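Local coordinates for protein glutamine cyclotransferase (Xanthomonas campestris, PDB 3MBR) that probably catalyses the cyclisation of N-terminal glutamine residues of peptides to pyroglutamate and binds a calcium ion within its five-bladed beta-propeller, at residues I78-R83 with W108-D113; T123-K128 with S139-A144; D150-L155 with L162-W167; E154-N159 with N207-D212. The protein carries 1 engineered substitution. One frame throughout, in Å; residues are numbered along the deposited sequence.

The four contacts run round a five-bladed propeller in chain order, apart from contacts 3 and 4, which both start on strand 152-158 and share E154 and L155. Contact 1 packs one blade on the next. Contact 2 lies further out in that second blade, about 14 Å from contact 1 between centres, on the sheet that also holds strand 109-112. Contact 3 is the inner hairpin of the third blade, and contact 4 carries its first strand across to strand 206-212 of the next blade. Contacts 3 and 4, with centres about 10 Å apart, share the calcium ion and water 1, so the metal site ties neighbouring blades together near the centre of the molecule.

Contact 1. Residues I78-R83 with W108-D113; sequences IQLTWR and WALTSD
Buried apolar packing between two adjacent propeller blades brings L80 of strand 76-81 against L110 of strand 109-112, the innermost strand of the following blade. The strands run roughly antiparallel, at 158°, but their axes stay 7.3 Å apart. At this distance they meet through side chains and not by backbone pairing, and the contact buries a modest 270 Å². L80 and L110 reach toward each other tip to tip: L80 CD1 lies 3.7 Å from L110 CG, and L80 CG stands as close to L110 CD1. With CG of L80 anti to the carbonyl carbon (chi1 -50°) and the chain extended at chi2 (172°), CD1 passes the L110 branch to the backbone at the start of the opposite strand and just before it, coming 3.6 Å from A109 O and 3.8 Å from W108 N. I78, two residues earlier, completes the patch. Its CG2 branch meets L110 CD1 at 3.9 Å with the two side chains crossing at about a right angle, while I78 O approaches the same L110 methyl at 3.6 Å. L110 CD1 thus touches both the isoleucine and L80. A classic beta bulge at W108 and A109, both facing S120, lies at the start of the second strand. V71 of strand 67-73 touches both I78 and L110, and M119 of strand 117-120 also packs on L110. A109 points away from L80 onto E154 and L155 of strand 152-158, so strand 109-112 is sandwiched between the blades before and after its own.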
loop_
_atom_site.group_PDB
_atom_site.type_symbol
_atom_site.label_atom_id
_atom_site.label_comp_id
_atom_site.label_asym_id
_atom_site.label_seq_id
_atom_site.Cartn_x
_atom_site.Cartn_y
_atom_site.Cartn_z
ATOM N N ILE A 78 3.100 11.401 -3.127
ATOM C CA ILE A 78 4.411 11.193 -2.420
ATOM C C ILE A 78 4.820 9.751 -2.593
ATOM O O ILE A 78 3.993 8.864 -2.409
ATOM C CB ILE A 78 4.231 11.606 -0.904
ATOM C CG1 ILE A 78 3.780 13.073 -0.835
ATOM C CG2 ILE A 78 5.522 11.346 -0.161
ATOM C CD1 ILE A 78 3.340 13.565 0.450
ATOM N N GLN A 79 6.098 9.535 -2.925
ATOM C CA GLN A 79 6.556 8.179 -3.176
ATOM C C GLN A 79 7.866 7.903 -2.477
ATOM O O GLN A 79 8.756 8.767 -2.438
ATOM C CB GLN A 79 6.751 8.025 -4.682
ATOM C CG GLN A 79 7.194 6.584 -5.077
ATOM C CD GLN A 79 7.304 6.366 -6.536
ATOM O OE1 GLN A 79 7.707 7.238 -7.283
ATOM N NE2 GLN A 79 6.953 5.155 -6.980
ATOM N N LEU A 80 8.056 6.677 -1.976
ATOM C CA LEU A 80 9.314 6.186 -1.408
ATOM C C LEU A 80 10.095 5.433 -2.457
ATOM O O LEU A 80 9.577 5.118 -3.532
ATOM C CB LEU A 80 9.079 5.291 -0.179
ATOM C CG LEU A 80 8.166 5.867 0.879
ATOM C CD1 LEU A 80 7.875 4.773 1.926
ATOM C CD2 LEU A 80 8.820 7.077 1.519
ATOM N N THR A 81 11.378 5.181 -2.165
ATOM C CA THR A 81 12.127 4.283 -3.017
ATOM C C THR A 81 12.599 3.131 -2.183
ATOM O O THR A 81 12.737 3.224 -0.932
ATOM C CB THR A 81 13.358 4.969 -3.636
ATOM O OG1 THR A 81 14.211 5.475 -2.586
ATOM C CG2 THR A 81 12.997 6.045 -4.633
ATOM N N TRP A 82 12.890 2.036 -2.820
ATOM C CA TRP A 82 13.297 0.889 -1.993
ATOM C C TRP A 82 14.589 1.092 -1.151
ATOM O O TRP A 82 14.590 1.113 0.133
ATOM C CB TRP A 82 13.362 -0.308 -2.898
ATOM C CG TRP A 82 13.729 -1.607 -2.182
ATOM C CD1 TRP A 82 13.514 -1.943 -0.836
ATOM C CD2 TRP A 82 14.415 -2.710 -2.771
ATOM N NE1 TRP A 82 14.021 -3.199 -0.592
ATOM C CE2 TRP A 82 14.578 -3.689 -1.760
ATOM C CE3 TRP A 82 14.915 -2.965 -4.063
ATOM C CZ2 TRP A 82 15.218 -4.912 -2.009
ATOM C CZ3 TRP A 82 15.552 -4.168 -4.308
ATOM C CH2 TRP A 82 15.702 -5.130 -3.280
ATOM N N ARG A 83 15.702 1.276 -1.856
ATOM C CA ARG A 83 16.984 1.282 -1.135
ATOM C C ARG A 83 17.765 2.552 -1.429
ATOM O O ARG A 83 18.963 2.632 -1.106
ATOM C CB ARG A 83 17.798 0.008 -1.475
ATOM C CG ARG A 83 17.313 -1.210 -0.676
ATOM C CD ARG A 83 18.049 -2.546 -1.033
ATOM N NE ARG A 83 17.487 -3.693 -0.280
ATOM C CZ ARG A 83 18.004 -4.924 -0.239
ATOM N NH1 ARG A 83 19.121 -5.220 -0.908
ATOM N NH2 ARG A 83 17.397 -5.863 0.482
ATOM N N TRP A 108 9.254 1.250 2.264
ATOM C CA TRP A 108 8.366 0.188 1.800
ATOM C C TRP A 108 7.008 0.683 1.392
ATOM O O TRP A 108 6.686 0.565 0.214
ATOM C CB TRP A 108 8.268 -0.907 2.892
ATOM C CG TRP A 108 9.503 -1.776 3.019
ATOM C CD1 TRP A 108 10.795 -1.374 3.003
ATOM C CD2 TRP A 108 9.519 -3.149 3.319
ATOM N NE1 TRP A 108 11.645 -2.469 3.228
ATOM C CE2 TRP A 108 10.856 -3.573 3.393
ATOM C CE3 TRP A 108 8.525 -4.090 3.491
ATOM C CZ2 TRP A 108 11.221 -4.908 3.662
ATOM C CZ3 TRP A 108 8.897 -5.453 3.726
ATOM C CH2 TRP A 108 10.231 -5.831 3.859
ATOM N N ALA A 109 6.244 1.264 2.316
ATOM C CA ALA A 109 4.876 1.650 1.963
ATOM C C ALA A 109 4.461 2.938 2.696
ATOM O O ALA A 109 5.070 3.309 3.714
ATOM C CB ALA A 109 3.896 0.533 2.164
ATOM N N LEU A 110 3.410 3.580 2.178
ATOM C CA LEU A 110 2.896 4.822 2.764
ATOM C C LEU A 110 1.408 4.789 2.767
ATOM O O LEU A 110 0.838 4.208 1.844
ATOM C CB LEU A 110 3.271 6.066 1.876
ATOM C CG LEU A 110 4.665 6.557 1.922
ATOM C CD1 LEU A 110 4.893 7.637 0.853
ATOM C CD2 LEU A 110 4.990 7.145 3.354
ATOM N N THR A 111 0.767 5.489 3.703
ATOM C CA THR A 111 -0.627 5.848 3.543
ATOM C C THR A 111 -0.823 7.155 4.321
ATOM O O THR A 111 0.172 7.735 4.760
ATOM C CB THR A 111 -1.598 4.733 3.975
ATOM O OG1 THR A 111 -2.931 5.129 3.610
ATOM C CG2 THR A 111 -1.570 4.445 5.491
ATOM N N SER A 112 -2.054 7.616 4.502
ATOM C CA SER A 112 -2.290 8.848 5.279
ATOM C C SER A 112 -3.640 8.810 5.872
ATOM O O SER A 112 -4.575 8.159 5.335
ATOM C CB SER A 112 -2.118 10.015 4.370
ATOM O OG SER A 112 -3.187 10.124 3.436
ATOM N N ASP A 113 -3.781 9.532 6.969
ATOM C CA ASP A 113 -5.148 9.828 7.512
ATOM C C ASP A 113 -5.424 11.288 7.146
ATOM O O ASP A 113 -4.956 11.747 6.083
ATOM C CB ASP A 113 -5.270 9.542 9.006
ATOM C CG ASP A 113 -4.395 10.394 9.855
ATOM O OD1 ASP A 113 -3.724 11.335 9.351
ATOM O OD2 ASP A 113 -4.329 10.114 11.072
#

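Contact 2. Residues T123-K128 with S139-A144; sequences TAVIRK and SIKVTA
I126, A124 and S139 lose the most surface where strands 125-128 and 139-141 pair antiparallel. I126 is matched with I140 in a hydrogen-bonded pair: I126 N donates to I140 O at 2.8 Å through a somewhat bent bond, and I140 N returns one to I126 O at 2.9 Å. Both isoleucines turn to the same, buried face of the sheet. The I126 side chain, with CG1 anti to the carbonyl carbon (chi1 -62°), slants across V142, and its CD1 end presses on V142 CG2 at 3.5 Å, tighter than an ordinary van der Waals contact. A124 precedes the strand proper yet extends the pairing, because its O receives V142 N at 2.9 Å. K141, partner of V125, bends at chi2 and again at chi4 and brings NZ alongside the A124 methyl, 3.7 Å from A124 CB; P148 touches both side chains. S139, facing R127 in a non-hydrogen-bonded pair, contributes carbon more than hydroxyl. Its CB rests 3.8 Å from V125 CG1, and its CA makes a CA-H...O contact of 3.1 Å to I126 O. V125, S139 and K141 occupy the face that is more open to solvent. An ST turn, with T123 OG1 accepting from V125 N, shapes the entry to the first strand, and D121 takes both T123 OG1 and, through a salt bridge, R127. Y118 of strand 117-120 packs under I126 and I140. The whole is a beta hairpin, made by the third and fourth strands of a propeller blade.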
loop_
_atom_site.group_PDB
_atom_site.type_symbol
_atom_site.label_atom_id
_atom_site.label_comp_id
_atom_site.label_asym_id
_atom_site.label_seq_id
_atom_site.Cartn_x
_atom_site.Cartn_y
_atom_site.Cartn_z
ATOM N N THR A 123 10.313 -2.747 9.132
ATOM C CA THR A 123 10.379 -3.074 10.578
ATOM C C THR A 123 8.976 -3.018 11.193
ATOM O O THR A 123 8.011 -2.722 10.464
ATOM C CB THR A 123 11.332 -2.136 11.385
ATOM O OG1 THR A 123 10.671 -0.882 11.567
ATOM C CG2 THR A 123 12.691 -1.895 10.666
ATOM N N ALA A 124 8.835 -3.264 12.498
ATOM C CA ALA A 124 7.531 -3.254 13.205
ATOM C C ALA A 124 7.148 -1.842 13.653
ATOM O O ALA A 124 6.091 -1.626 14.244
ATOM C CB ALA A 124 7.485 -4.265 14.398
ATOM N N VAL A 125 8.035 -0.891 13.378
ATOM C CA VAL A 125 7.739 0.496 13.841
ATOM C C VAL A 125 7.287 1.326 12.612
ATOM O O VAL A 125 8.121 1.622 11.708
ATOM C CB VAL A 125 8.985 1.101 14.459
ATOM C CG1 VAL A 125 8.750 2.559 14.824
ATOM C CG2 VAL A 125 9.376 0.287 15.652
ATOM N N ILE A 126 6.002 1.650 12.543
ATOM C CA ILE A 126 5.493 2.582 11.514
ATOM C C ILE A 126 5.770 4.050 11.931
ATOM O O ILE A 126 5.477 4.474 13.074
ATOM C CB ILE A 126 3.982 2.416 11.413
ATOM C CG1 ILE A 126 3.587 0.999 10.969
ATOM C CG2 ILE A 126 3.318 3.480 10.520
ATOM C CD1 ILE A 126 2.230 0.765 11.052
ATOM N N ARG A 127 6.339 4.789 10.990
ATOM C CA ARG A 127 6.680 6.215 11.209
ATOM C C ARG A 127 5.466 7.087 10.858
ATOM O O ARG A 127 4.831 6.945 9.810
ATOM C CB ARG A 127 7.872 6.606 10.361
ATOM C CG ARG A 127 9.105 5.643 10.409
ATOM C CD ARG A 127 10.206 6.067 9.403
ATOM N NE ARG A 127 11.316 5.106 9.249
ATOM C CZ ARG A 127 12.392 5.226 8.449
ATOM N NH1 ARG A 127 12.654 6.333 7.740
ATOM N NH2 ARG A 127 13.290 4.210 8.387
ATOM N N LYS A 128 5.208 8.079 11.710
ATOM C CA LYS A 128 4.142 9.057 11.416
ATOM C C LYS A 128 4.845 10.353 10.974
ATOM O O LYS A 128 5.699 10.885 11.708
ATOM C CB LYS A 128 3.314 9.236 12.665
ATOM C CG LYS A 128 2.037 10.028 12.566
ATOM C CD LYS A 128 1.304 9.957 13.981
ATOM C CE LYS A 128 -0.070 10.567 14.018
ATOM N NZ LYS A 128 -0.492 10.947 15.450
ATOM N N SER A 139 5.407 7.699 16.111
ATOM C CA SER A 139 5.442 6.328 15.595
ATOM C C SER A 139 4.400 5.441 16.228
ATOM O O SER A 139 3.763 5.801 17.215
ATOM C CB SER A 139 6.832 5.744 15.781
ATOM O OG SER A 139 7.202 5.767 17.136
ATOM N N ILE A 140 4.232 4.276 15.631
ATOM C CA ILE A 140 3.334 3.253 16.141
ATOM C C ILE A 140 4.132 1.963 16.093
ATOM O O ILE A 140 4.585 1.520 14.991
ATOM C CB ILE A 140 2.068 3.060 15.245
ATOM C CG1 ILE A 140 1.157 4.315 15.280
ATOM C CG2 ILE A 140 1.250 1.817 15.709
ATOM C CD1 ILE A 140 0.200 4.413 14.082
ATOM N N LYS A 141 4.280 1.315 17.260
ATOM C CA LYS A 141 4.874 -0.012 17.287
ATOM C C LYS A 141 3.761 -1.023 17.164
ATOM O O LYS A 141 2.860 -1.051 17.978
ATOM C CB LYS A 141 5.606 -0.240 18.602
ATOM C CG LYS A 141 6.609 -1.362 18.501
ATOM C CD LYS A 141 6.020 -2.786 18.536
ATOM C CE LYS A 141 7.109 -3.782 19.013
ATOM N NZ LYS A 141 8.256 -3.836 18.028
ATOM N N VAL A 142 3.798 -1.798 16.076
ATOM C CA VAL A 142 2.733 -2.724 15.783
ATOM C C VAL A 142 3.019 -4.073 16.443
ATOM O O VAL A 142 4.078 -4.647 16.303
ATOM C CB VAL A 142 2.596 -2.892 14.291
ATOM C CG1 VAL A 142 1.383 -3.751 13.982
ATOM C CG2 VAL A 142 2.436 -1.503 13.644
ATOM N N THR A 143 2.025 -4.556 17.129
ATOM C CA THR A 143 2.107 -5.930 17.729
ATOM C C THR A 143 0.886 -6.779 17.461
ATOM O O THR A 143 -0.222 -6.258 17.301
ATOM C CB THR A 143 2.380 -5.911 19.255
ATOM O OG1 THR A 143 1.348 -5.158 19.951
ATOM C CG2 THR A 143 3.810 -5.305 19.531
ATOM N N ALA A 144 1.088 -8.088 17.355
ATOM C CA ALA A 144 -0.048 -9.027 17.228
ATOM C C ALA A 144 0.060 -10.068 18.303
ATOM O O ALA A 144 1.054 -10.812 18.316
ATOM C CB ALA A 144 0.014 -9.681 15.828
#

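Contact 3. Residues D150-L155 with L162-W167; sequences DNLNEL and LLANVW. With CA (calcium ion), chain B.
E154 O is gripped twice across the hairpin, by N165 N in a 2.8 Å hydrogen bond and by A164 CA in a CA-H...O contact of 3.2 Å. A side-chain bond joins N165 to the residue before E154: its ND2 donates to N153 OD1 at 2.8 Å. That oxygen lies in the N165 amide plane, whereas the nitrogen stands 30° off the N153 carbonyl plane, and the two amide planes are turned 31° against each other. N153 CG sits between its own backbone N and carbonyl carbon (chi1 72°), swinging the amide toward the partner strand; its ND2 is held by L206 O. Further along, W167 NE1 reaches N151 OD1 at 3.2 Å with the acceptor tilted from the indole plane. N151 ND2 meets D150 OD2 from above the carboxylate, a second bond fixing the rotation of the amide. The face of L152, L155, A164 and V166 is apolar: L155 CD2 touches A164 CB at 3.6 Å, and L152 lies beside V166, both pointing the same way. On the first strand itself, E154 OE1 and L155 O bind calcium, each at 2.5 Å, alongside water 1. The glutamate carbon chain, bent at its second torsion, carries the carboxylate away from N165 to the metal, and OE2 accepts a weak bond from L155 N. This is the antiparallel hairpin of the first and second strands of a propeller blade, its inner edge supplying calcium ligands.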
loop_
_atom_site.group_PDB
_atom_site.type_symbol
_atom_site.label_atom_id
_atom_site.label_comp_id
_atom_site.label_asym_id
_atom_site.label_seq_id
_atom_site.Cartn_x
_atom_site.Cartn_y
_atom_site.Cartn_z
ATOM N N ASP A 150 6.635 -7.183 11.662
ATOM C CA ASP A 150 7.432 -6.435 10.667
ATOM C C ASP A 150 7.166 -6.956 9.268
ATOM O O ASP A 150 6.146 -7.664 9.089
ATOM C CB ASP A 150 8.918 -6.530 11.090
ATOM C CG ASP A 150 9.543 -7.935 10.904
ATOM O OD1 ASP A 150 10.705 -8.102 11.419
ATOM O OD2 ASP A 150 8.941 -8.857 10.234
ATOM N N ASN A 151 7.914 -6.500 8.256
ATOM C CA ASN A 151 7.684 -6.921 6.867
ATOM C C ASN A 151 6.289 -6.580 6.440
ATOM O O ASN A 151 5.659 -7.338 5.734
ATOM C CB ASN A 151 7.958 -8.434 6.642
ATOM C CG ASN A 151 9.382 -8.701 6.398
ATOM O OD1 ASN A 151 9.836 -8.791 5.226
ATOM N ND2 ASN A 151 10.111 -8.870 7.453
ATOM N N LEU A 152 6.000 -5.298 6.498
ATOM C CA LEU A 152 4.676 -4.764 6.077
ATOM C C LEU A 152 4.770 -4.080 4.733
ATOM O O LEU A 152 5.400 -2.962 4.633
ATOM C CB LEU A 152 4.173 -3.843 7.114
ATOM C CG LEU A 152 4.012 -4.399 8.513
ATOM C CD1 LEU A 152 3.546 -3.406 9.569
ATOM C CD2 LEU A 152 3.154 -5.729 8.669
ATOM N N ASN A 153 4.491 -4.786 3.638
ATOM C CA ASN A 153 4.963 -4.325 2.328
ATOM C C ASN A 153 3.865 -3.341 1.751
ATOM O O ASN A 153 4.108 -2.741 0.652
ATOM C CB ASN A 153 5.266 -5.490 1.277
ATOM C CG ASN A 153 3.968 -6.175 0.747
ATOM O OD1 ASN A 153 2.938 -6.062 1.326
ATOM N ND2 ASN A 153 4.036 -6.870 -0.344
ATOM N N GLU A 154 2.671 -3.182 2.401
ATOM C CA GLU A 154 1.703 -2.190 1.888
ATOM C C GLU A 154 0.806 -1.740 2.998
ATOM O O GLU A 154 0.468 -2.547 3.899
ATOM C CB GLU A 154 0.880 -2.870 0.755
ATOM C CG GLU A 154 -0.340 -2.090 0.208
ATOM C CD GLU A 154 -0.113 -0.712 -0.437
ATOM O OE1 GLU A 154 -1.034 -0.213 -1.127
ATOM O OE2 GLU A 154 0.948 -0.075 -0.124
ATOM N N LEU A 155 0.403 -0.460 2.944
ATOM C CA LEU A 155 -0.484 0.124 3.971
ATOM C C LEU A 155 -1.687 0.774 3.326
ATOM O O LEU A 155 -1.616 1.227 2.128
ATOM C CB LEU A 155 0.268 1.277 4.673
ATOM C CG LEU A 155 1.513 0.841 5.502
ATOM C CD1 LEU A 155 2.155 2.092 6.132
ATOM C CD2 LEU A 155 1.208 -0.178 6.556
ATOM N N LEU A 162 -5.403 1.291 10.582
ATOM C CA LEU A 162 -4.354 1.078 9.580
ATOM C C LEU A 162 -4.434 -0.385 9.080
ATOM O O LEU A 162 -4.354 -1.309 9.915
ATOM C CB LEU A 162 -2.981 1.424 10.186
ATOM C CG LEU A 162 -1.723 1.235 9.355
ATOM C CD1 LEU A 162 -1.822 2.223 8.161
ATOM C CD2 LEU A 162 -0.544 1.561 10.167
ATOM N N LEU A 163 -4.593 -0.604 7.791
ATOM C CA LEU A 163 -4.475 -1.954 7.238
ATOM C C LEU A 163 -3.051 -2.097 6.740
ATOM O O LEU A 163 -2.485 -1.197 6.079
ATOM C CB LEU A 163 -5.393 -2.168 6.051
ATOM C CG LEU A 163 -6.921 -2.175 6.316
ATOM C CD1 LEU A 163 -7.722 -2.667 5.136
ATOM C CD2 LEU A 163 -7.329 -2.806 7.554
ATOM N N ALA A 164 -2.445 -3.236 7.021
ATOM C CA ALA A 164 -1.059 -3.499 6.568
ATOM C C ALA A 164 -0.971 -4.909 6.038
ATOM O O ALA A 164 -1.383 -5.870 6.715
ATOM C CB ALA A 164 -0.093 -3.358 7.778
ATOM N N ASN A 165 -0.449 -5.034 4.821
ATOM C CA ASN A 165 -0.185 -6.393 4.318
ATOM C C ASN A 165 1.046 -7.013 4.924
ATOM O O ASN A 165 2.077 -6.330 5.039
ATOM C CB ASN A 165 0.037 -6.349 2.800
ATOM C CG ASN A 165 -0.014 -7.714 2.174
ATOM O OD1 ASN A 165 -1.056 -8.387 2.232
ATOM N ND2 ASN A 165 1.085 -8.138 1.529
ATOM N N VAL A 166 0.935 -8.303 5.297
ATOM C CA VAL A 166 2.005 -9.109 5.851
ATOM C C VAL A 166 2.215 -10.249 4.750
ATOM O O VAL A 166 1.550 -11.362 4.687
ATOM C CB VAL A 166 1.487 -9.856 7.109
ATOM C CG1 VAL A 166 2.639 -10.456 7.735
ATOM C CG2 VAL A 166 0.775 -8.881 8.095
ATOM N N TRP A 167 3.043 -9.958 3.803
ATOM C CA TRP A 167 3.204 -10.856 2.694
ATOM C C TRP A 167 3.674 -12.198 3.050
ATOM O O TRP A 167 3.433 -13.101 2.297
ATOM C CB TRP A 167 4.177 -10.269 1.624
ATOM C CG TRP A 167 5.709 -10.174 2.090
ATOM C CD1 TRP A 167 6.371 -9.124 2.788
ATOM C CD2 TRP A 167 6.737 -11.170 1.805
ATOM N NE1 TRP A 167 7.753 -9.443 2.922
ATOM C CE2 TRP A 167 7.963 -10.707 2.384
ATOM C CE3 TRP A 167 6.700 -12.455 1.196
ATOM C CZ2 TRP A 167 9.137 -11.444 2.274
ATOM C CZ3 TRP A 167 7.929 -13.188 1.077
ATOM C CH2 TRP A 167 9.061 -12.704 1.611
HETATM CA CA CA B . -2.377 1.687 -0.233
HETATM O O HOH W 1 -0.989 3.674 -0.129
#

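Contact 4. Residues E154-N159 with N207-D212; sequences ELEWVN and NGIAFD. With CA (calcium ion), chain B.
I209 N donates to E154 OE1 in an almost straight 2.9 Å bond, using the anti lone pair of an oxygen that also binds calcium. E156 spreads its two oxygens: OE2 coordinates calcium at 2.4 Å, while OE1 accepts F211 N at 2.9 Å from 51° above the carboxylate plane. Its chain leaves anti to the backbone N (chi1 -174°) and then bends, so the carboxylate reaches across to strand 207-212. I209 O binds the calcium at 2.3 Å, and L26 O, L155 O and water 1 complete its six ligands. Water 2 lies near E156 OE1 and F211 O, with more acceptors around it than protons to give. Strands 154-158 and 207-212 run nearly parallel, 12° apart, joined by glutamates that accept from the facing main chain, and by the metal. I209 CG2 packs on E156 CB at 3.6 Å. Farther out, V158 CG1 sits over the centre of one F211 ring face, 3.7 Å from the centroid, a CH-pi contact; the N159 amide stands almost perpendicular to that ring. Two carboxylates share one cation with carbonyl oxygens, so the ion probably offsets their mutual repulsion and couples the inner strands of consecutive blades.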
loop_
_atom_site.group_PDB
_atom_site.type_symbol
_atom_site.label_atom_id
_atom_site.label_comp_id
_atom_site.label_asym_id
_atom_site.label_seq_id
_atom_site.Cartn_x
_atom_site.Cartn_y
_atom_site.Cartn_z
ATOM N N GLU A 154 2.671 -3.182 2.401
ATOM C CA GLU A 154 1.703 -2.190 1.888
ATOM C C GLU A 154 0.806 -1.740 2.998
ATOM O O GLU A 154 0.468 -2.547 3.899
ATOM C CB GLU A 154 0.880 -2.870 0.755
ATOM C CG GLU A 154 -0.340 -2.090 0.208
ATOM C CD GLU A 154 -0.113 -0.712 -0.437
ATOM O OE1 GLU A 154 -1.034 -0.213 -1.127
ATOM O OE2 GLU A 154 0.948 -0.075 -0.124
ATOM N N LEU A 155 0.403 -0.460 2.944
ATOM C CA LEU A 155 -0.484 0.124 3.971
ATOM C C LEU A 155 -1.687 0.774 3.326
ATOM O O LEU A 155 -1.616 1.227 2.128
ATOM C CB LEU A 155 0.268 1.277 4.673
ATOM C CG LEU A 155 1.513 0.841 5.502
ATOM C CD1 LEU A 155 2.155 2.092 6.132
ATOM C CD2 LEU A 155 1.208 -0.178 6.556
ATOM N N GLU A 156 -2.764 0.899 4.108
ATOM C CA GLU A 156 -3.869 1.718 3.646
ATOM C C GLU A 156 -4.651 2.139 4.894
ATOM O O GLU A 156 -5.001 1.277 5.734
ATOM C CB GLU A 156 -4.770 0.915 2.717
ATOM C CG GLU A 156 -5.885 1.781 2.077
ATOM C CD GLU A 156 -5.371 2.879 1.171
ATOM O OE1 GLU A 156 -6.259 3.629 0.696
ATOM O OE2 GLU A 156 -4.157 2.955 0.849
ATOM N N TRP A 157 -5.005 3.400 5.000
ATOM C CA TRP A 157 -5.819 3.899 6.083
ATOM C C TRP A 157 -7.267 3.687 5.790
ATOM O O TRP A 157 -7.735 4.125 4.714
ATOM C CB TRP A 157 -5.584 5.408 6.283
ATOM C CG TRP A 157 -6.145 5.896 7.569
ATOM C CD1 TRP A 157 -7.375 6.445 7.765
ATOM C CD2 TRP A 157 -5.503 5.842 8.826
ATOM N NE1 TRP A 157 -7.541 6.783 9.126
ATOM C CE2 TRP A 157 -6.407 6.411 9.787
ATOM C CE3 TRP A 157 -4.257 5.401 9.251
ATOM C CZ2 TRP A 157 -6.057 6.598 11.127
ATOM C CZ3 TRP A 157 -3.919 5.578 10.646
ATOM C CH2 TRP A 157 -4.830 6.158 11.523
ATOM N N VAL A 158 -8.017 3.022 6.679
ATOM C CA VAL A 158 -9.459 2.709 6.389
ATOM C C VAL A 158 -10.227 2.954 7.663
ATOM O O VAL A 158 -10.048 2.249 8.647
ATOM C CB VAL A 158 -9.586 1.235 5.987
ATOM C CG1 VAL A 158 -11.059 0.906 5.675
ATOM C CG2 VAL A 158 -8.745 0.893 4.752
ATOM N N ASN A 159 -11.087 3.964 7.627
ATOM C CA ASN A 159 -12.025 4.222 8.790
ATOM C C ASN A 159 -11.325 4.213 10.151
ATOM O O ASN A 159 -11.752 3.516 11.089
ATOM C CB ASN A 159 -13.124 3.157 8.812
ATOM C CG ASN A 159 -13.998 3.169 7.551
ATOM O OD1 ASN A 159 -14.427 2.096 7.082
ATOM N ND2 ASN A 159 -14.202 4.351 6.951
ATOM N N ASN A 207 0.262 -6.560 -2.945
ATOM C CA ASN A 207 1.142 -5.419 -2.720
ATOM C C ASN A 207 0.406 -4.121 -2.922
ATOM O O ASN A 207 1.025 -3.051 -2.936
ATOM C CB ASN A 207 2.384 -5.504 -3.611
ATOM C CG ASN A 207 3.578 -5.002 -2.958
ATOM O OD1 ASN A 207 4.598 -5.676 -3.113
ATOM N ND2 ASN A 207 3.550 -3.814 -2.401
ATOM N N GLY A 208 -0.921 -4.140 -3.088
ATOM C CA GLY A 208 -1.665 -2.896 -3.308
ATOM C C GLY A 208 -2.957 -2.999 -2.519
ATOM O O GLY A 208 -3.702 -3.994 -2.747
ATOM N N ILE A 209 -3.211 -2.076 -1.628
ATOM C CA ILE A 209 -4.461 -2.022 -0.882
ATOM C C ILE A 209 -4.958 -0.589 -1.040
ATOM O O ILE A 209 -4.223 0.334 -0.621
ATOM C CB ILE A 209 -4.293 -2.363 0.622
ATOM C CG1 ILE A 209 -3.661 -3.766 0.779
ATOM C CG2 ILE A 209 -5.676 -2.268 1.261
ATOM C CD1 ILE A 209 -3.168 -4.007 2.217
ATOM N N ALA A 210 -6.131 -0.376 -1.609
ATOM C CA ALA A 210 -6.609 0.981 -1.835
ATOM C C ALA A 210 -8.061 1.157 -1.314
ATOM O O ALA A 210 -8.899 0.326 -1.639
ATOM C CB ALA A 210 -6.555 1.372 -3.303
ATOM N N PHE A 211 -8.360 2.216 -0.626
ATOM C CA PHE A 211 -9.674 2.422 -0.105
ATOM C C PHE A 211 -10.304 3.666 -0.735
ATOM O O PHE A 211 -9.672 4.767 -0.798
ATOM C CB PHE A 211 -9.582 2.601 1.420
ATOM C CG PHE A 211 -10.909 2.738 2.054
ATOM C CD1 PHE A 211 -11.872 1.755 1.922
ATOM C CD2 PHE A 211 -11.201 3.862 2.835
ATOM C CE1 PHE A 211 -13.128 1.857 2.547
ATOM C CE2 PHE A 211 -12.461 3.952 3.520
ATOM C CZ PHE A 211 -13.401 2.976 3.341
ATOM N N ASP A 212 -11.502 3.485 -1.288
ATOM C CA ASP A 212 -12.337 4.585 -1.799
ATOM C C ASP A 212 -13.238 4.978 -0.642
ATOM O O ASP A 212 -14.213 4.276 -0.373
ATOM C CB ASP A 212 -13.141 4.022 -2.976
ATOM C CG ASP A 212 -14.296 4.923 -3.404
ATOM O OD1 ASP A 212 -15.030 4.485 -4.327
ATOM O OD2 ASP A 212 -14.488 6.033 -2.862
HETATM CA CA CA B . -2.377 1.687 -0.233
HETATM O O HOH W 2 -6.915 5.249 -1.211
HETATM O O HOH W 1 -0.989 3.674 -0.129
#